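Local coordinates for trehalose-6-phosphate phosphatase (Candida albicans, PDB 5DXI), which is a phosphatase of the HAD superfamily that binds a magnesium ion and a beryllium trifluoride ion in adjoining sites, at residues 94-97 with 98-101; 118-121 with 122-126. All blocks are in the same frame, centred on the assembly; numbering follows the deposited sequence.

Contact 1 (94-97 with 98-101); sequences MKDI and GSKE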
loop_
_atom_site.group_PDB
_atom_site.type_symbol
_atom_site.label_atom_id
_atom_site.label_comp_id
_atom_site.label_asym_id
_atom_site.label_seq_id
_atom_site.Cartn_x
_atom_site.Cartn_y
_atom_site.Cartn_z
ATOM N N MET A 94 11.583 -5.119 -2.239
ATOM C CA MET A 94 11.487 -5.167 -0.774
ATOM C C MET A 94 12.828 -4.846 -0.141
ATOM O O MET A 94 13.864 -5.253 -0.659
ATOM C CB MET A 94 11.057 -6.550 -0.278
ATOM C CG MET A 94 9.630 -6.890 -0.457
ATOM S SD MET A 94 9.274 -8.525 0.238
ATOM C CE MET A 94 9.190 -8.196 1.992
ATOM N N LYS A 95 12.820 -4.162 0.997
ATOM C CA LYS A 95 14.064 -4.006 1.735
ATOM C C LYS A 95 13.824 -4.134 3.238
ATOM O O LYS A 95 13.149 -3.299 3.854
ATOM C CB LYS A 95 14.755 -2.671 1.401
ATOM C CG LYS A 95 16.171 -2.592 2.013
ATOM C CD LYS A 95 16.928 -1.321 1.659
ATOM C CE LYS A 95 16.412 -0.139 2.451
ATOM N NZ LYS A 95 17.443 0.931 2.611
ATOM N N ASP A 96 14.376 -5.198 3.814
ATOM C CA ASP A 96 14.287 -5.454 5.246
ATOM C C ASP A 96 14.896 -4.326 6.065
ATOM O O ASP A 96 15.786 -3.606 5.594
ATOM C CB ASP A 96 14.976 -6.769 5.603
ATOM C CG ASP A 96 14.082 -7.971 5.380
ATOM O OD1 ASP A 96 13.062 -8.070 6.092
ATOM O OD2 ASP A 96 14.406 -8.826 4.520
ATOM N N ILE A 97 14.426 -4.198 7.301
ATOM C CA ILE A 97 14.883 -3.147 8.201
ATOM C C ILE A 97 16.393 -3.213 8.443
ATOM O O ILE A 97 17.087 -2.187 8.453
ATOM C CB ILE A 97 14.121 -3.217 9.534
ATOM C CG1 ILE A 97 12.637 -2.935 9.276
ATOM C CG2 ILE A 97 14.677 -2.206 10.520
ATOM C CD1 ILE A 97 11.732 -2.997 10.510
ATOM N N GLY A 98 16.920 -4.416 8.597
ATOM C CA GLY A 98 18.358 -4.530 8.756
ATOM C C GLY A 98 19.144 -4.403 7.455
ATOM O O GLY A 98 20.230 -3.837 7.430
ATOM N N SER A 99 18.570 -4.901 6.365
ATOM C CA SER A 99 19.276 -5.031 5.088
ATOM C C SER A 99 19.812 -3.758 4.436
ATOM O O SER A 99 19.346 -2.639 4.683
ATOM C CB SER A 99 18.389 -5.749 4.083
ATOM O OG SER A 99 18.348 -7.135 4.375
ATOM N N LYS A 100 20.798 -3.985 3.572
ATOM C CA LYS A 100 21.599 -2.947 2.953
ATOM C C LYS A 100 21.205 -2.791 1.497
ATOM O O LYS A 100 21.322 -1.725 0.918
ATOM C CB LYS A 100 23.090 -3.350 3.058
ATOM C CG LYS A 100 23.482 -4.009 4.403
ATOM C CD LYS A 100 23.071 -5.512 4.417
ATOM C CE LYS A 100 23.513 -6.283 5.651
ATOM N NZ LYS A 100 23.394 -7.754 5.433
ATOM N N GLU A 101 20.631 -3.849 0.951
ATOM C CA GLU A 101 20.079 -3.814 -0.394
ATOM C C GLU A 101 18.679 -4.358 -0.499
ATOM O O GLU A 101 18.192 -5.084 0.367
ATOM C CB GLU A 101 20.937 -4.542 -1.431
ATOM C CG GLU A 101 21.902 -3.622 -2.155
ATOM C CD GLU A 101 21.149 -2.682 -3.126
ATOM O OE1 GLU A 101 20.037 -3.039 -3.606
ATOM O OE2 GLU A 101 21.673 -1.584 -3.418
HETATM O O HOH W 1 16.207 -6.774 2.009
HETATM O O HOH W 2 16.667 -9.125 2.918
#
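D96 and S99 face each other across a beta-turn, their CA atoms 5.0 Å apart, with I97 and G98 at its corners in helix-like backbone conformations. The chain thereby folds back: residues 94-97 and 98-101 run 145° apart. Further from the corner the two arms separate, and a water bridges them, accepting from D96 N at 3.0 Å and donating to E101 O at 3.1 Å. This is the connection of a beta-hairpin at the edge of the mixed sheet of the HAD core: strand 93-95 leads in, strand 103-104 leads out, and M94 pairs with V103 through the backbone. On the side chains, D96 CB lies 3.6 Å from S99 OG, and a second water ties their polar ends together, donating to D96 OD2 at 2.8 Å and lying 3.0 Å from S99 OG. D96 OD2 also takes the backbone N-H of Q207, so the carboxylate joins the hairpin to a distant loop. K95 reaches across with its aliphatic part. Its first torsion (chi1 -171°) swings CG to the far side of CB from the backbone N, and the chain runs alongside the returning backbone, CG 3.6 Å from E101 O and CD 4.1 Å from S99 O. A bend at chi3 (76°) then precedes the ammonium group, whose salt bridge is to E76.

Contact 2 (118-121 with 122-126); sequences DDIF and KYYTE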
loop_
_atom_site.group_PDB
_atom_site.type_symbol
_atom_site.label_atom_id
_atom_site.label_comp_id
_atom_site.label_asym_id
_atom_site.label_seq_id
_atom_site.Cartn_x
_atom_site.Cartn_y
_atom_site.Cartn_z
ATOM N N ASP A 118 4.763 2.483 -22.714
ATOM C CA ASP A 118 5.338 3.813 -22.855
ATOM C C ASP A 118 4.807 4.505 -24.111
ATOM O O ASP A 118 4.356 5.648 -24.055
ATOM C CB ASP A 118 6.864 3.725 -22.911
ATOM C CG ASP A 118 7.553 5.051 -22.614
ATOM O OD1 ASP A 118 6.887 6.013 -22.180
ATOM O OD2 ASP A 118 8.775 5.122 -22.806
ATOM N N ASP A 119 4.865 3.800 -25.239
ATOM C CA ASP A 119 4.345 4.301 -26.511
ATOM C C ASP A 119 2.878 4.690 -26.405
ATOM O O ASP A 119 2.457 5.723 -26.921
ATOM C CB ASP A 119 4.526 3.251 -27.611
ATOM C CG ASP A 119 5.968 3.135 -28.070
ATOM O OD1 ASP A 119 6.797 3.965 -27.640
ATOM O OD2 ASP A 119 6.274 2.207 -28.844
ATOM N N ILE A 120 2.099 3.860 -25.731
ATOM C CA ILE A 120 0.682 4.137 -25.593
ATOM C C ILE A 120 0.474 5.374 -24.703
ATOM O O ILE A 120 -0.352 6.236 -25.014
ATOM C CB ILE A 120 -0.068 2.910 -25.037
ATOM C CG1 ILE A 120 -0.039 1.789 -26.080
ATOM C CG2 ILE A 120 -1.502 3.268 -24.656
ATOM C CD1 ILE A 120 -0.534 0.437 -25.580
ATOM N N PHE A 121 1.251 5.469 -23.623
ATOM C CA PHE A 121 1.186 6.607 -22.709
ATOM C C PHE A 121 1.594 7.902 -23.416
ATOM O O PHE A 121 1.036 8.966 -23.146
ATOM C CB PHE A 121 2.072 6.382 -21.475
ATOM C CG PHE A 121 1.426 5.536 -20.393
ATOM C CD1 PHE A 121 0.062 5.289 -20.406
ATOM C CD2 PHE A 121 2.195 4.990 -19.362
ATOM C CE1 PHE A 121 -0.534 4.506 -19.413
ATOM C CE2 PHE A 121 1.605 4.212 -18.360
ATOM C CZ PHE A 121 0.244 3.970 -18.389
ATOM N N LYS A 122 2.578 7.820 -24.307
ATOM C CA LYS A 122 3.019 9.007 -25.037
ATOM C C LYS A 122 1.899 9.575 -25.915
ATOM O O LYS A 122 1.728 10.793 -26.012
ATOM C CB LYS A 122 4.255 8.693 -25.884
ATOM C CG LYS A 122 5.549 8.673 -25.092
ATOM C CD LYS A 122 6.730 8.300 -25.970
ATOM C CE LYS A 122 8.044 8.525 -25.248
ATOM N NZ LYS A 122 9.175 7.850 -25.948
ATOM N N TYR A 123 1.128 8.687 -26.534
ATOM C CA TYR A 123 -0.023 9.093 -27.334
ATOM C C TYR A 123 -1.075 9.831 -26.510
ATOM O O TYR A 123 -1.579 10.876 -26.926
ATOM C CB TYR A 123 -0.649 7.873 -28.014
ATOM C CG TYR A 123 -1.954 8.154 -28.738
ATOM C CD1 TYR A 123 -1.963 8.612 -30.051
ATOM C CD2 TYR A 123 -3.178 7.915 -28.118
ATOM C CE1 TYR A 123 -3.153 8.856 -30.717
ATOM C CE2 TYR A 123 -4.376 8.156 -28.775
ATOM C CZ TYR A 123 -4.357 8.625 -30.074
ATOM O OH TYR A 123 -5.545 8.861 -30.728
ATOM N N TYR A 124 -1.417 9.289 -25.347
ATOM C CA TYR A 124 -2.458 9.901 -24.539
ATOM C C TYR A 124 -1.937 11.122 -23.798
ATOM O O TYR A 124 -2.707 12.018 -23.471
ATOM C CB TYR A 124 -3.064 8.881 -23.571
ATOM C CG TYR A 124 -3.964 7.901 -24.279
ATOM C CD1 TYR A 124 -5.291 8.218 -24.546
ATOM C CD2 TYR A 124 -3.488 6.665 -24.698
ATOM C CE1 TYR A 124 -6.118 7.337 -25.205
ATOM C CE2 TYR A 124 -4.307 5.774 -25.355
ATOM C CZ TYR A 124 -5.620 6.114 -25.609
ATOM O OH TYR A 124 -6.440 5.222 -26.263
ATOM N N THR A 125 -0.631 11.166 -23.547
ATOM C CA THR A 125 -0.016 12.349 -22.955
ATOM C C THR A 125 -0.129 13.525 -23.927
ATOM O O THR A 125 -0.472 14.647 -23.540
ATOM C CB THR A 125 1.477 12.126 -22.601
ATOM O OG1 THR A 125 1.594 11.165 -21.544
ATOM C CG2 THR A 125 2.119 13.421 -22.154
ATOM N N GLU A 126 0.150 13.247 -25.197
ATOM C CA GLU A 126 0.102 14.264 -26.238
ATOM C C GLU A 126 -1.327 14.764 -26.445
ATOM O O GLU A 126 -1.537 15.914 -26.829
ATOM C CB GLU A 126 0.686 13.709 -27.548
ATOM C CG GLU A 126 0.015 14.179 -28.839
ATOM C CD GLU A 126 0.360 15.616 -29.196
ATOM O OE1 GLU A 126 1.489 16.066 -28.879
ATOM O OE2 GLU A 126 -0.504 16.288 -29.802
HETATM O O HOH W 3 8.382 4.847 -25.963
#
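The last turns of helix 113-126, in the cap domain of the HAD fold, bring D118-F121 against K122-E126 by the regular i to i+4 pattern. K122 N donates to D118 O at 2.8 Å, and Y123 and Y124 bond in the same way to D119 and I120. The next carbonyl is gripped twice: F121 O accepts from T125 N and from T125 OG1, each at 2.8 Å, the two donors coming from opposite faces of the carbonyl plane. The hydroxyl stands 43° out of that plane; chi1 of -67° sets OG1 beside its own backbone N and turns it back over the preceding turn. The side chains of I120 and Y124, one turn apart, run alongside each other, CG2 of I120 3.8 Å from CE2 of Y124. The Y124 ring also turns its edge to the backbone, CD2 lying 3.2 Å from I120 O, while its hydroxyl bonds to E162 of helix 149-165. CD2 of Y123 sits 3.6 Å above the centre of the Y124 ring, covering one face with an edge. On another flank the extended K122 chain starts over the backbone, CG 3.4 Å from D118 O, and crosses the D118 side chain at a slant. Its NZ stops 4.2 Å from D118 OD2, beyond salt-bridge range, and donates to a water that makes a weak bond to the same oxygen; the true salt bridge of D118 is to R135. The buried F121 ring meets that of W142 on strand 140-143. Helices laid in this way on one face of an antiparallel sheet are typical of the alpha/beta (C2-type) cap found in the trehalose-phosphatase branch of the HAD superfamily.

Contact 1 comes first along the chain and contact 2 follows, both inside the trehalose-phosphatase region. Their centres are 35 Å apart and their nearest atoms about 21 Å, so they do not touch. Residues 94-101, the end of the first strand and the turn of the hairpin 93-104, sit at one margin of the eight-stranded core sheet, with the M94 side chain about 14 Å from the beryllium trifluoride ion. Residues 118-126 belong to the cap, whose helices 113-126 and 149-165 pack on the four-stranded antiparallel sheet; the F121 side chain is about 10 Å from a bound alpha-D-glucopyranose. The pair thus marks the outer parts of two domains, the ligand sites lying between the core and the cap.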